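Local atomic coordinates of serine protease pet (Escherichia coli, PDB entry 4OM9), a protein that acts as a serine protease enterotoxin of enteroaggregative strains, carried as an autotransporter passenger domain, and probably cleaves host alpha-fodrin. Residues L14-N19 / L45-F50; N108-E113 / K337-D342; A117-N122 / T243-K248; F394-V399 / G421-E426; E484-T489 / S506-N511. All coordinates share one frame; numbering follows the deposited sequence.

Interaction 1 of 5, residues L14-N19 / L45-F50; sequences LDLAQN and LPVPDF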
# COMPACT_ATOMS: atom_id res chain seq x y z
N LEU A 14 -10.78 15.59 -15.50
CA LEU A 14 -11.08 14.18 -15.73
C LEU A 14 -10.91 13.35 -14.47
O LEU A 14 -11.74 12.50 -14.16
CB LEU A 14 -10.17 13.64 -16.82
CG LEU A 14 -10.56 13.80 -18.29
CD1 LEU A 14 -11.30 15.06 -18.55
CD2 LEU A 14 -9.34 13.73 -19.16
N ASP A 15 -9.82 13.61 -13.74
CA ASP A 15 -9.55 12.91 -12.48
C ASP A 15 -10.73 13.08 -11.52
O ASP A 15 -11.13 12.13 -10.85
CB ASP A 15 -8.26 13.43 -11.81
CG ASP A 15 -7.01 12.63 -12.19
OD1 ASP A 15 -7.12 11.59 -12.86
OD2 ASP A 15 -5.89 13.07 -11.80
N LEU A 16 -11.27 14.30 -11.47
CA LEU A 16 -12.36 14.60 -10.55
C LEU A 16 -13.63 13.85 -10.94
O LEU A 16 -14.31 13.31 -10.08
CB LEU A 16 -12.63 16.11 -10.51
CG LEU A 16 -13.80 16.61 -9.66
CD1 LEU A 16 -13.77 16.07 -8.24
CD2 LEU A 16 -13.81 18.13 -9.64
N ALA A 17 -13.94 13.83 -12.24
CA ALA A 17 -15.19 13.23 -12.69
C ALA A 17 -15.12 11.72 -12.54
O ALA A 17 -16.13 11.08 -12.33
CB ALA A 17 -15.48 13.59 -14.15
N GLN A 18 -13.92 11.16 -12.61
CA GLN A 18 -13.80 9.72 -12.68
C GLN A 18 -13.26 9.17 -11.37
O GLN A 18 -12.89 8.00 -11.28
CB GLN A 18 -12.92 9.34 -13.88
CG GLN A 18 -13.49 9.95 -15.18
CD GLN A 18 -12.58 9.77 -16.37
OE1 GLN A 18 -11.87 8.76 -16.47
NE2 GLN A 18 -12.61 10.74 -17.28
N ASN A 19 -13.26 10.04 -10.35
CA ASN A 19 -12.78 9.67 -9.01
C ASN A 19 -11.39 9.01 -9.04
O ASN A 19 -11.14 7.98 -8.42
CB ASN A 19 -13.79 8.73 -8.33
CG ASN A 19 -15.05 9.46 -7.88
OD1 ASN A 19 -16.16 9.06 -8.22
ND2 ASN A 19 -14.88 10.52 -7.11
N LEU A 45 -15.63 20.01 1.43
CA LEU A 45 -16.63 18.94 1.36
C LEU A 45 -15.92 17.66 0.96
O LEU A 45 -14.83 17.72 0.40
CB LEU A 45 -17.72 19.27 0.36
CG LEU A 45 -18.57 20.54 0.52
CD1 LEU A 45 -19.47 20.68 -0.69
CD2 LEU A 45 -19.41 20.51 1.79
N PRO A 46 -16.53 16.49 1.23
CA PRO A 46 -15.96 15.27 0.63
C PRO A 46 -16.18 15.27 -0.87
O PRO A 46 -17.18 15.81 -1.33
CB PRO A 46 -16.75 14.14 1.30
CG PRO A 46 -17.42 14.77 2.48
CD PRO A 46 -17.67 16.19 2.11
N VAL A 47 -15.25 14.69 -1.62
CA VAL A 47 -15.47 14.49 -3.05
C VAL A 47 -16.65 13.56 -3.26
O VAL A 47 -16.76 12.53 -2.59
CB VAL A 47 -14.21 13.92 -3.75
CG1 VAL A 47 -14.48 13.66 -5.22
CG2 VAL A 47 -13.04 14.87 -3.58
N PRO A 48 -17.55 13.91 -4.18
CA PRO A 48 -18.67 13.01 -4.48
C PRO A 48 -18.21 11.67 -5.02
O PRO A 48 -17.07 11.55 -5.50
CB PRO A 48 -19.46 13.76 -5.56
CG PRO A 48 -19.03 15.22 -5.40
CD PRO A 48 -17.60 15.17 -4.94
N ASP A 49 -19.07 10.66 -4.93
CA ASP A 49 -18.88 9.43 -5.67
C ASP A 49 -19.66 9.60 -6.96
O ASP A 49 -20.90 9.64 -6.96
CB ASP A 49 -19.35 8.21 -4.87
CG ASP A 49 -19.11 6.89 -5.61
OD1 ASP A 49 -19.21 6.83 -6.85
OD2 ASP A 49 -18.81 5.88 -4.92
N PHE A 50 -18.95 9.70 -8.07
CA PHE A 50 -19.61 9.84 -9.36
C PHE A 50 -19.92 8.53 -10.09
O PHE A 50 -20.22 8.55 -11.29
CB PHE A 50 -18.76 10.71 -10.27
CG PHE A 50 -18.57 12.10 -9.76
CD1 PHE A 50 -19.66 12.93 -9.54
CD2 PHE A 50 -17.28 12.59 -9.49
CE1 PHE A 50 -19.49 14.21 -9.08
CE2 PHE A 50 -17.11 13.88 -9.03
CZ PHE A 50 -18.20 14.70 -8.83
O HOH W 1 -17.13 8.24 -12.67
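Val47 meets Leu16 and Asn19 where helix 10-17 packs on loop 45-50 within the chymotrypsin-like protease domain. The helix is over by Gln18, and Asn19, with positive phi, extends its carboxamide toward the loop. CG1 of Val47 touches both neighbours, packing on Leu16 CD1 at 3.9 Å and passing alongside Asn19 ND2. Pro48 follows and supplies its carbonyl: Asn19 ND2 donates to Pro48 O at 2.9 Å with an N-H...O angle of 156°, while the same nitrogen also serves Phe23 O. CB of Pro48 rests over one face of the Phe50 ring. Asp49 OD1 is hydrogen-bonded to the Ser51 hydroxyl. At Phe50 the backbone N binds Asn19 OD1 at 2.9 Å, in the carbonyl plane and on a lone pair, so the one carboxamide holds the groups on either side of Asp49. With CG beside its own backbone N (chi1 -62°), the Phe50 ring lies against the helix end, its plane only 16° from that of the Asn19 amide. Its edge carbon CE2 lies 3.0 Å from Leu16 O, close to the ring plane, and 4.1 Å from Leu16 CD1. Phe148 and Val150 of strand 143-151 touch both segments. A water donates to Ala17 O at 3.0 Å and, weakly, to Phe50 O.

Interaction 2 of 5, residues N108-E113 / K337-D342; sequences NKYVVE and KGAGID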
# COMPACT_ATOMS: atom_id res chain seq x y z
N ASN A 108 -34.07 -1.90 -19.02
CA ASN A 108 -34.46 -3.29 -19.26
C ASN A 108 -33.98 -4.30 -18.18
O ASN A 108 -34.64 -5.32 -17.98
CB ASN A 108 -33.95 -3.76 -20.63
CG ASN A 108 -32.45 -3.72 -20.71
OD1 ASN A 108 -31.82 -2.82 -20.16
ND2 ASN A 108 -31.86 -4.72 -21.37
N LYS A 109 -32.87 -4.01 -17.50
CA LYS A 109 -32.32 -4.88 -16.44
C LYS A 109 -31.83 -4.12 -15.22
O LYS A 109 -31.61 -2.92 -15.28
CB LYS A 109 -31.17 -5.74 -16.99
CG LYS A 109 -31.62 -6.91 -17.87
CD LYS A 109 -30.40 -7.62 -18.45
CE LYS A 109 -30.32 -9.08 -18.00
NZ LYS A 109 -29.00 -9.68 -18.37
N TYR A 110 -31.68 -4.82 -14.09
CA TYR A 110 -31.20 -4.18 -12.87
C TYR A 110 -29.73 -3.79 -13.03
O TYR A 110 -28.91 -4.60 -13.46
CB TYR A 110 -31.34 -5.10 -11.64
CG TYR A 110 -32.74 -5.52 -11.30
CD1 TYR A 110 -33.83 -4.74 -11.67
CD2 TYR A 110 -32.97 -6.71 -10.60
CE1 TYR A 110 -35.13 -5.16 -11.35
CE2 TYR A 110 -34.24 -7.12 -10.28
CZ TYR A 110 -35.33 -6.36 -10.66
OH TYR A 110 -36.61 -6.80 -10.33
N VAL A 111 -29.40 -2.56 -12.65
CA VAL A 111 -28.01 -2.13 -12.74
C VAL A 111 -27.14 -2.76 -11.65
O VAL A 111 -27.38 -2.62 -10.45
CB VAL A 111 -27.89 -0.61 -12.66
CG1 VAL A 111 -26.40 -0.18 -12.63
CG2 VAL A 111 -28.60 -0.00 -13.84
N VAL A 112 -26.10 -3.44 -12.09
CA VAL A 112 -25.25 -4.17 -11.17
C VAL A 112 -24.10 -3.28 -10.64
O VAL A 112 -23.65 -3.47 -9.52
CB VAL A 112 -24.72 -5.45 -11.87
CG1 VAL A 112 -23.46 -5.96 -11.25
CG2 VAL A 112 -25.78 -6.53 -11.82
N GLU A 113 -23.66 -2.30 -11.43
CA GLU A 113 -22.41 -1.56 -11.13
C GLU A 113 -22.50 -0.51 -10.02
O GLU A 113 -21.50 -0.24 -9.37
CB GLU A 113 -21.88 -0.86 -12.39
CG GLU A 113 -21.39 -1.82 -13.48
CD GLU A 113 -22.50 -2.68 -14.10
OE1 GLU A 113 -23.71 -2.42 -13.85
OE2 GLU A 113 -22.16 -3.63 -14.84
N LYS A 337 -35.74 -16.17 -16.48
CA LYS A 337 -35.14 -15.05 -17.18
C LYS A 337 -35.90 -13.78 -16.87
O LYS A 337 -37.14 -13.80 -16.77
CB LYS A 337 -35.13 -15.29 -18.69
CG LYS A 337 -34.52 -14.14 -19.48
CD LYS A 337 -34.44 -14.46 -20.96
CE LYS A 337 -33.79 -13.32 -21.73
NZ LYS A 337 -33.53 -13.69 -23.15
N GLY A 338 -35.17 -12.68 -16.72
CA GLY A 338 -35.78 -11.38 -16.52
C GLY A 338 -34.79 -10.27 -16.21
O GLY A 338 -33.64 -10.32 -16.63
N ALA A 339 -35.25 -9.28 -15.46
CA ALA A 339 -34.48 -8.08 -15.13
C ALA A 339 -33.34 -8.41 -14.18
O ALA A 339 -32.32 -7.75 -14.16
CB ALA A 339 -35.39 -7.04 -14.52
N GLY A 340 -33.52 -9.47 -13.40
CA GLY A 340 -32.50 -9.93 -12.48
C GLY A 340 -33.13 -10.34 -11.16
O GLY A 340 -34.32 -10.64 -11.09
N ILE A 341 -32.31 -10.35 -10.12
CA ILE A 341 -32.77 -10.74 -8.80
C ILE A 341 -32.30 -9.68 -7.81
O ILE A 341 -31.13 -9.33 -7.79
CB ILE A 341 -32.24 -12.14 -8.41
CG1 ILE A 341 -32.68 -13.18 -9.43
CG2 ILE A 341 -32.66 -12.51 -6.99
CD1 ILE A 341 -32.21 -14.61 -9.14
N ASP A 342 -33.22 -9.16 -7.00
CA ASP A 342 -32.93 -8.11 -6.04
C ASP A 342 -33.37 -8.60 -4.66
O ASP A 342 -34.55 -8.65 -4.37
CB ASP A 342 -33.64 -6.80 -6.43
CG ASP A 342 -33.31 -5.62 -5.49
OD1 ASP A 342 -32.41 -5.76 -4.63
OD2 ASP A 342 -33.94 -4.54 -5.63
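Tyr110 lies across the turn 338-340, and together with Ala339 it carries much of the contact. Its backbone N donates to Ala339 O at 3.0 Å in a nearly linear bond (178°), although the donor is tilted from the carbonyl plane. From there CB passes the same oxygen at 3.8 Å, and with CG beside the backbone N (chi1 -61°) the ring continues over the turn. CD1 and CE1 carry the methyl of Ala339 above one face: CB is 3.7 Å from CE1 and 4.0 Å from the ring centroid, a CH-pi contact 21° off the normal. Along the other side of the ring, CD2 brings its edge to Ile341 N at 3.7 Å, and CE2 reaches Gly340 C at 3.5 Å and Asp342 CB at 3.9 Å. The hydroxyl ends in a weak bond to Asp294. On the residue before, Lys109 CB and CG pass Ala339 O, and NZ goes on to Asp359 and Ala360 O. This is a protease-domain loop docked on a turn that leads into a parallel strand of the beta-helix stalk characteristic of autotransporter passengers.

Interaction 3 of 5, residues A117-N122 / T243-K248; sequences ADTSFN and TPFDSK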
# COMPACT_ATOMS: atom_id res chain seq x y z
N ALA A 117 -27.71 7.16 -7.37
CA ALA A 117 -27.55 8.40 -6.61
C ALA A 117 -28.68 8.53 -5.58
O ALA A 117 -29.76 7.98 -5.78
CB ALA A 117 -27.51 9.61 -7.54
N ASP A 118 -28.41 9.25 -4.49
CA ASP A 118 -29.42 9.55 -3.48
C ASP A 118 -30.45 10.53 -4.06
O ASP A 118 -30.09 11.53 -4.65
CB ASP A 118 -28.76 10.14 -2.22
CG ASP A 118 -29.78 10.61 -1.18
OD1 ASP A 118 -30.44 11.65 -1.38
OD2 ASP A 118 -29.90 9.94 -0.14
N THR A 119 -31.73 10.23 -3.86
CA THR A 119 -32.83 11.01 -4.44
C THR A 119 -33.65 11.78 -3.41
O THR A 119 -34.84 11.98 -3.59
CB THR A 119 -33.82 10.09 -5.21
OG1 THR A 119 -34.15 8.97 -4.37
CG2 THR A 119 -33.22 9.58 -6.51
N SER A 120 -33.02 12.22 -2.32
CA SER A 120 -33.76 12.91 -1.27
C SER A 120 -33.83 14.45 -1.42
O SER A 120 -34.10 15.16 -0.45
CB SER A 120 -33.16 12.57 0.09
OG SER A 120 -31.91 13.22 0.22
N PHE A 121 -33.58 14.97 -2.62
CA PHE A 121 -33.73 16.41 -2.82
C PHE A 121 -35.20 16.83 -2.95
O PHE A 121 -35.94 16.30 -3.76
CB PHE A 121 -32.97 16.91 -4.05
CG PHE A 121 -33.11 18.39 -4.25
CD1 PHE A 121 -32.50 19.28 -3.37
CD2 PHE A 121 -33.87 18.90 -5.28
CE1 PHE A 121 -32.64 20.64 -3.53
CE2 PHE A 121 -34.02 20.26 -5.45
CZ PHE A 121 -33.40 21.14 -4.57
N ASN A 122 -35.61 17.79 -2.14
CA ASN A 122 -37.00 18.25 -2.14
C ASN A 122 -37.13 19.70 -2.59
O ASN A 122 -37.05 20.62 -1.77
CB ASN A 122 -37.61 18.10 -0.75
CG ASN A 122 -39.11 18.26 -0.75
OD1 ASN A 122 -39.68 18.75 -1.73
ND2 ASN A 122 -39.75 17.86 0.33
N THR A 243 -33.03 20.87 -14.31
CA THR A 243 -34.36 20.37 -13.99
C THR A 243 -34.30 19.69 -12.64
O THR A 243 -33.60 18.71 -12.47
CB THR A 243 -34.88 19.39 -15.06
OG1 THR A 243 -35.10 20.11 -16.28
CG2 THR A 243 -36.17 18.70 -14.61
N PRO A 244 -35.00 20.25 -11.65
CA PRO A 244 -34.98 19.73 -10.28
C PRO A 244 -35.51 18.32 -10.23
O PRO A 244 -36.56 18.05 -10.84
CB PRO A 244 -35.90 20.68 -9.51
CG PRO A 244 -35.98 21.92 -10.37
CD PRO A 244 -35.90 21.41 -11.78
N PHE A 245 -34.82 17.42 -9.52
CA PHE A 245 -35.29 16.04 -9.42
C PHE A 245 -36.74 15.96 -8.95
O PHE A 245 -37.13 16.64 -8.00
CB PHE A 245 -34.43 15.22 -8.45
CG PHE A 245 -35.05 13.89 -8.10
CD1 PHE A 245 -34.94 12.82 -8.96
CD2 PHE A 245 -35.78 13.73 -6.93
CE1 PHE A 245 -35.53 11.60 -8.65
CE2 PHE A 245 -36.36 12.53 -6.61
CZ PHE A 245 -36.24 11.45 -7.48
N ASP A 246 -37.52 15.09 -9.58
CA ASP A 246 -38.97 15.05 -9.32
C ASP A 246 -39.42 13.69 -8.76
O ASP A 246 -39.59 12.73 -9.49
CB ASP A 246 -39.73 15.38 -10.61
CG ASP A 246 -41.24 15.29 -10.47
OD1 ASP A 246 -41.78 14.92 -9.40
OD2 ASP A 246 -41.92 15.61 -11.47
N SER A 247 -39.65 13.67 -7.45
CA SER A 247 -40.08 12.49 -6.71
C SER A 247 -41.42 11.89 -7.16
O SER A 247 -41.55 10.68 -7.35
CB SER A 247 -40.20 12.84 -5.23
OG SER A 247 -39.11 12.30 -4.51
N LYS A 248 -42.41 12.76 -7.26
CA LYS A 248 -43.75 12.38 -7.60
C LYS A 248 -43.82 11.64 -8.93
O LYS A 248 -44.43 10.58 -9.03
CB LYS A 248 -44.63 13.63 -7.65
CG LYS A 248 -46.05 13.40 -8.14
CD LYS A 248 -46.77 14.73 -8.28
CE LYS A 248 -48.22 14.52 -8.65
NZ LYS A 248 -48.34 13.56 -9.80
O HOH W 2 -37.19 13.71 -3.23
O HOH W 3 -37.52 17.57 -5.57
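The segments come closest at Phe121 and Phe245, CA atoms 6.8 Å apart, and two waters carry the polar links between their backbones. One water donates to Thr119 O and Phe121 O, both at 2.9 Å, and accepts from Ser247 OG at 2.7 Å; it sits at the edge of the Phe245 ring, in its plane. The second donates to Phe121 O and to Phe245 O, the latter at 2.6 Å. Segment 117-122 belongs to the connection between the two beta-barrels of the chymotrypsin-like fold, whereas 243-248 leaves the final barrel strand, 239-244, for helix 247-255, with Asp246 at the N-cap. The Phe245 ring, its CG anti to the backbone N (chi1 168°), crosses Thr119 obliquely: CZ lies 3.6 Å from Thr119 CB, and CE1 3.7 Å from Thr119 CG2. Phe121 brings its ring edge to Pro244, CE2 to CB 4.5 Å, and packs on Val223 and Leu225 of strand 221-232. An Asx turn shapes the loop, Asp118 OD1 accepting from both Ser120 N and Ser120 OG, while Asp118 OD2 forms a salt bridge with Lys221.

Interaction 4 of 5, residues F394-V399 / G421-E426; sequences FNNIYV and GIFFTE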
# COMPACT_ATOMS: atom_id res chain seq x y z
N PHE A 394 -21.31 -21.13 -11.70
CA PHE A 394 -21.54 -20.34 -12.90
C PHE A 394 -20.44 -20.61 -13.88
O PHE A 394 -19.40 -21.13 -13.50
CB PHE A 394 -21.62 -18.85 -12.56
CG PHE A 394 -22.85 -18.49 -11.79
CD1 PHE A 394 -24.04 -18.20 -12.45
CD2 PHE A 394 -22.84 -18.46 -10.41
CE1 PHE A 394 -25.20 -17.86 -11.75
CE2 PHE A 394 -23.98 -18.14 -9.70
CZ PHE A 394 -25.17 -17.84 -10.37
N ASN A 395 -20.65 -20.30 -15.14
CA ASN A 395 -19.59 -20.45 -16.11
C ASN A 395 -18.52 -19.33 -15.89
O ASN A 395 -17.33 -19.62 -15.75
CB ASN A 395 -20.16 -20.46 -17.52
CG ASN A 395 -21.07 -21.69 -17.78
OD1 ASN A 395 -20.91 -22.73 -17.15
ND2 ASN A 395 -22.01 -21.55 -18.71
N ASN A 396 -18.99 -18.09 -15.80
CA ASN A 396 -18.18 -16.91 -15.50
C ASN A 396 -18.88 -16.00 -14.52
O ASN A 396 -20.09 -15.81 -14.62
CB ASN A 396 -17.88 -16.11 -16.77
CG ASN A 396 -17.07 -16.90 -17.77
OD1 ASN A 396 -15.87 -17.07 -17.60
ND2 ASN A 396 -17.73 -17.40 -18.82
N ILE A 397 -18.12 -15.42 -13.58
CA ILE A 397 -18.67 -14.47 -12.63
C ILE A 397 -18.04 -13.07 -12.77
O ILE A 397 -16.81 -12.93 -12.88
CB ILE A 397 -18.47 -14.97 -11.20
CG1 ILE A 397 -19.20 -16.29 -11.02
CG2 ILE A 397 -18.96 -13.93 -10.19
CD1 ILE A 397 -18.86 -17.03 -9.75
N TYR A 398 -18.90 -12.04 -12.77
CA TYR A 398 -18.48 -10.64 -12.84
C TYR A 398 -18.90 -9.94 -11.57
O TYR A 398 -20.08 -9.92 -11.22
CB TYR A 398 -19.07 -9.99 -14.09
CG TYR A 398 -19.09 -8.46 -14.23
CD1 TYR A 398 -20.18 -7.73 -13.77
CD2 TYR A 398 -18.10 -7.79 -14.96
CE1 TYR A 398 -20.26 -6.36 -13.97
CE2 TYR A 398 -18.15 -6.40 -15.16
CZ TYR A 398 -19.25 -5.70 -14.66
OH TYR A 398 -19.37 -4.35 -14.84
N VAL A 399 -17.91 -9.42 -10.84
CA VAL A 399 -18.13 -8.78 -9.56
C VAL A 399 -17.88 -7.29 -9.72
O VAL A 399 -16.77 -6.88 -10.10
CB VAL A 399 -17.23 -9.36 -8.49
CG1 VAL A 399 -17.60 -8.85 -7.11
CG2 VAL A 399 -17.30 -10.89 -8.55
N GLY A 421 -12.65 -18.26 -13.91
CA GLY A 421 -13.94 -17.73 -14.30
C GLY A 421 -14.55 -16.68 -13.39
O GLY A 421 -15.78 -16.62 -13.28
N ILE A 422 -13.73 -15.86 -12.74
CA ILE A 422 -14.25 -14.75 -11.97
C ILE A 422 -13.44 -13.47 -12.23
O ILE A 422 -12.22 -13.47 -12.46
CB ILE A 422 -14.31 -15.10 -10.45
CG1 ILE A 422 -14.98 -13.97 -9.66
CG2 ILE A 422 -12.94 -15.50 -9.90
CD1 ILE A 422 -15.50 -14.38 -8.29
N PHE A 423 -14.17 -12.36 -12.28
CA PHE A 423 -13.64 -11.11 -12.79
C PHE A 423 -14.22 -10.02 -11.92
O PHE A 423 -15.40 -10.05 -11.59
CB PHE A 423 -14.01 -10.90 -14.27
CG PHE A 423 -13.58 -12.04 -15.16
CD1 PHE A 423 -14.36 -13.20 -15.26
CD2 PHE A 423 -12.39 -11.97 -15.87
CE1 PHE A 423 -13.94 -14.27 -16.05
CE2 PHE A 423 -11.97 -13.04 -16.67
CZ PHE A 423 -12.75 -14.18 -16.76
N PHE A 424 -13.36 -9.08 -11.52
CA PHE A 424 -13.73 -8.02 -10.61
C PHE A 424 -13.46 -6.70 -11.29
O PHE A 424 -12.29 -6.38 -11.48
CB PHE A 424 -12.93 -8.09 -9.32
CG PHE A 424 -12.83 -9.46 -8.69
CD1 PHE A 424 -11.94 -10.41 -9.18
CD2 PHE A 424 -13.56 -9.78 -7.56
CE1 PHE A 424 -11.84 -11.67 -8.59
CE2 PHE A 424 -13.46 -11.03 -6.95
CZ PHE A 424 -12.61 -11.98 -7.47
N THR A 425 -14.50 -5.95 -11.69
CA THR A 425 -14.26 -4.60 -12.21
C THR A 425 -14.06 -3.61 -11.10
O THR A 425 -13.83 -3.97 -9.96
CB THR A 425 -15.41 -4.01 -13.03
OG1 THR A 425 -16.59 -4.79 -12.89
CG2 THR A 425 -15.04 -3.80 -14.48
N GLU A 426 -14.25 -2.35 -11.49
CA GLU A 426 -14.08 -1.18 -10.65
C GLU A 426 -14.75 -1.39 -9.31
O GLU A 426 -15.92 -1.78 -9.25
CB GLU A 426 -14.65 0.06 -11.37
CG GLU A 426 -14.20 1.42 -10.80
CD GLU A 426 -14.81 2.61 -11.55
OE1 GLU A 426 -14.06 3.36 -12.20
OE2 GLU A 426 -16.06 2.80 -11.49
O HOH W 4 -17.23 -19.38 -12.62
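Tyr398 swings its ring toward Thr425 because CG stands opposite the backbone N (chi1 164°), bringing CE2 to 3.2 Å from Thr425 OG1. Phe423 is turned the other way, CG next to the backbone N (chi1 -55°), which sets its ring edge against the backbone of the neighbouring strand: CD1 is 3.4 Å from Ile397 O, in the ring plane, and CE1 is close to Asn396 OD1. Strands 397-399 and 422-424 run parallel, 17° apart, as successive rungs of the beta-helix. Ile397 N donates to Gly421 O at 2.6 Å, Phe423 N to Ile397 O, Val399 N to Phe423 O at 2.7 Å, and Thr425 N to Val399 O. On the face bearing Ile397, Val399, Ile422 and Phe424 the packing is wholly apolar. Val399 CB lies alongside the Phe424 ring at CD2 (3.8 Å), and Ile422 CD1 crosses to Val399 CG2 at 3.9 Å. The face with Tyr398 and Phe423 meets Ile629 and Phe634. There the Tyr398 hydroxyl is bound by Ser87 N and Glu113, and Lys380 makes a cation-pi contact with its ring. Because Ser87 N already donates to the Tyr398 oxygen, its phenol proton probably goes to the Glu113 carboxylate.

Interaction 5 of 5, residues E484-T489 / S506-N511; sequences EHHLDT and SISIKN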
# COMPACT_ATOMS: atom_id res chain seq x y z
N GLU A 484 0.39 -19.26 -1.91
CA GLU A 484 1.49 -20.00 -2.50
C GLU A 484 1.75 -19.62 -3.95
O GLU A 484 0.86 -19.62 -4.77
CB GLU A 484 1.23 -21.52 -2.41
CG GLU A 484 1.09 -22.02 -1.00
CD GLU A 484 0.93 -23.51 -0.90
OE1 GLU A 484 0.88 -24.19 -1.94
OE2 GLU A 484 0.84 -24.02 0.25
N HIS A 485 3.00 -19.32 -4.27
CA HIS A 485 3.39 -19.10 -5.66
C HIS A 485 4.44 -20.18 -6.02
O HIS A 485 5.62 -19.91 -6.02
CB HIS A 485 3.93 -17.67 -5.83
CG HIS A 485 4.37 -17.31 -7.21
ND1 HIS A 485 3.62 -17.59 -8.33
CD2 HIS A 485 5.46 -16.65 -7.65
CE1 HIS A 485 4.24 -17.13 -9.40
NE2 HIS A 485 5.36 -16.55 -9.02
N HIS A 486 3.97 -21.41 -6.29
CA HIS A 486 4.84 -22.57 -6.56
C HIS A 486 4.85 -22.98 -8.03
O HIS A 486 3.80 -23.13 -8.67
CB HIS A 486 4.39 -23.78 -5.75
CG HIS A 486 4.42 -23.59 -4.27
ND1 HIS A 486 4.01 -24.56 -3.39
CD2 HIS A 486 4.83 -22.54 -3.52
CE1 HIS A 486 4.16 -24.12 -2.15
NE2 HIS A 486 4.66 -22.90 -2.20
N LEU A 487 6.04 -23.19 -8.57
CA LEU A 487 6.15 -23.76 -9.91
C LEU A 487 7.05 -24.99 -9.84
O LEU A 487 7.88 -25.10 -8.94
CB LEU A 487 6.66 -22.74 -10.91
CG LEU A 487 5.54 -21.81 -11.39
CD1 LEU A 487 6.07 -20.72 -12.27
CD2 LEU A 487 4.54 -22.64 -12.16
N ASP A 488 6.86 -25.91 -10.78
CA ASP A 488 7.55 -27.20 -10.77
C ASP A 488 9.01 -27.09 -11.15
O ASP A 488 9.84 -27.91 -10.74
CB ASP A 488 6.86 -28.18 -11.72
CG ASP A 488 5.65 -28.84 -11.11
OD1 ASP A 488 5.48 -28.72 -9.87
OD2 ASP A 488 4.87 -29.48 -11.84
N THR A 489 9.30 -26.09 -11.96
CA THR A 489 10.64 -25.84 -12.47
C THR A 489 11.01 -24.36 -12.25
O THR A 489 10.16 -23.46 -12.36
CB THR A 489 10.73 -26.24 -13.96
OG1 THR A 489 11.46 -27.46 -14.07
CG2 THR A 489 11.41 -25.18 -14.80
N SER A 506 0.61 -17.23 6.17
CA SER A 506 1.95 -17.47 5.69
C SER A 506 1.98 -17.38 4.18
O SER A 506 0.94 -17.33 3.54
CB SER A 506 2.47 -18.85 6.13
OG SER A 506 1.74 -19.90 5.51
N ILE A 507 3.19 -17.33 3.63
CA ILE A 507 3.37 -17.20 2.20
C ILE A 507 4.51 -18.11 1.80
O ILE A 507 5.56 -18.12 2.43
CB ILE A 507 3.69 -15.75 1.78
CG1 ILE A 507 2.51 -14.81 2.03
CG2 ILE A 507 4.08 -15.70 0.31
CD1 ILE A 507 2.85 -13.32 1.82
N SER A 508 4.30 -18.89 0.74
CA SER A 508 5.33 -19.81 0.31
C SER A 508 5.59 -19.67 -1.18
O SER A 508 4.67 -19.64 -1.99
CB SER A 508 4.93 -21.24 0.65
OG SER A 508 5.42 -22.12 -0.33
N ILE A 509 6.88 -19.57 -1.51
CA ILE A 509 7.37 -19.27 -2.84
C ILE A 509 8.39 -20.29 -3.27
O ILE A 509 9.42 -20.44 -2.62
CB ILE A 509 8.05 -17.91 -2.88
CG1 ILE A 509 7.27 -16.89 -2.06
CG2 ILE A 509 8.23 -17.47 -4.30
CD1 ILE A 509 6.00 -16.46 -2.72
N LYS A 510 8.14 -20.97 -4.37
CA LYS A 510 9.08 -21.96 -4.88
C LYS A 510 9.24 -21.78 -6.37
O LYS A 510 8.25 -21.75 -7.11
CB LYS A 510 8.61 -23.38 -4.55
CG LYS A 510 8.54 -23.67 -3.07
CD LYS A 510 7.85 -25.00 -2.78
CE LYS A 510 7.23 -24.97 -1.39
NZ LYS A 510 7.45 -26.22 -0.62
N ASN A 511 10.50 -21.60 -6.78
CA ASN A 511 10.91 -21.65 -8.18
C ASN A 511 10.49 -20.45 -9.04
O ASN A 511 10.83 -20.41 -10.22
CB ASN A 511 10.40 -22.96 -8.83
CG ASN A 511 11.29 -24.17 -8.49
OD1 ASN A 511 12.49 -24.02 -8.27
ND2 ASN A 511 10.70 -25.37 -8.45
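Strands 484-486 and 506-510 lie parallel, 8° apart and 4.7 Å between axes, and are stitched by His485 N to Ser508 O (2.8 Å), Lys510 N to His485 O and Leu487 N to Lys510 O. His486 dominates the outer side. Its CG sits beside the backbone N (chi1 -60°), and the imidazole, as modelled, lies between two aliphatic groups, each toward the rim of the ring: Lys510 CE over one face, 3.6 Å from the centroid in a CH-pi contact, and Glu484 CB over the opposite face. The ring position is somewhat doubtful, since its edge comes too near the Ser508 hydroxyl to be trusted. On the reverse side, His485 CB packs on Ile509 CD1 at 3.9 Å. The His485 ring nitrogens are bonded to Val465 O and Ala494 O, both acceptors, which is consistent with a doubly protonated ring. Past the strand ends Asn511, at positive phi, takes over: ND2 donates to Leu487 O at 2.9 Å (165°), with that oxygen in the plane of the Asn511 carboxamide, and CB lies 3.6 Å from Thr489 O. These are consecutive rungs of the beta-helix. Strand 461-465 pairs with 481-486, strand 585-589 continues beyond 506-510, and Ile509 packs inward on Leu586, Ile588 and Leu514.

In the fold
Interactions 1 and 3 both belong to the chymotrypsin-like protease domain, with centres about 20 Å apart, and interaction 2 joins that domain to the beta-helix. Along the chain interaction 3 is nested inside the loop that interaction 2 closes, and segments 108-113 and 117-122 follow one another closely. Interactions 2 and 4 reach the same parallel sheet, their centres about 16 Å apart, and touch directly: Glu113 OE2 and Tyr398 OH are 2.9 Å apart, a probable hydrogen bond that makes a second contact between protease domain and stalk. Interaction 5 repeats the rung pairing of interaction 4 farther along the stalk, about 26 Å from it between centres and about 55 Å from interaction 3.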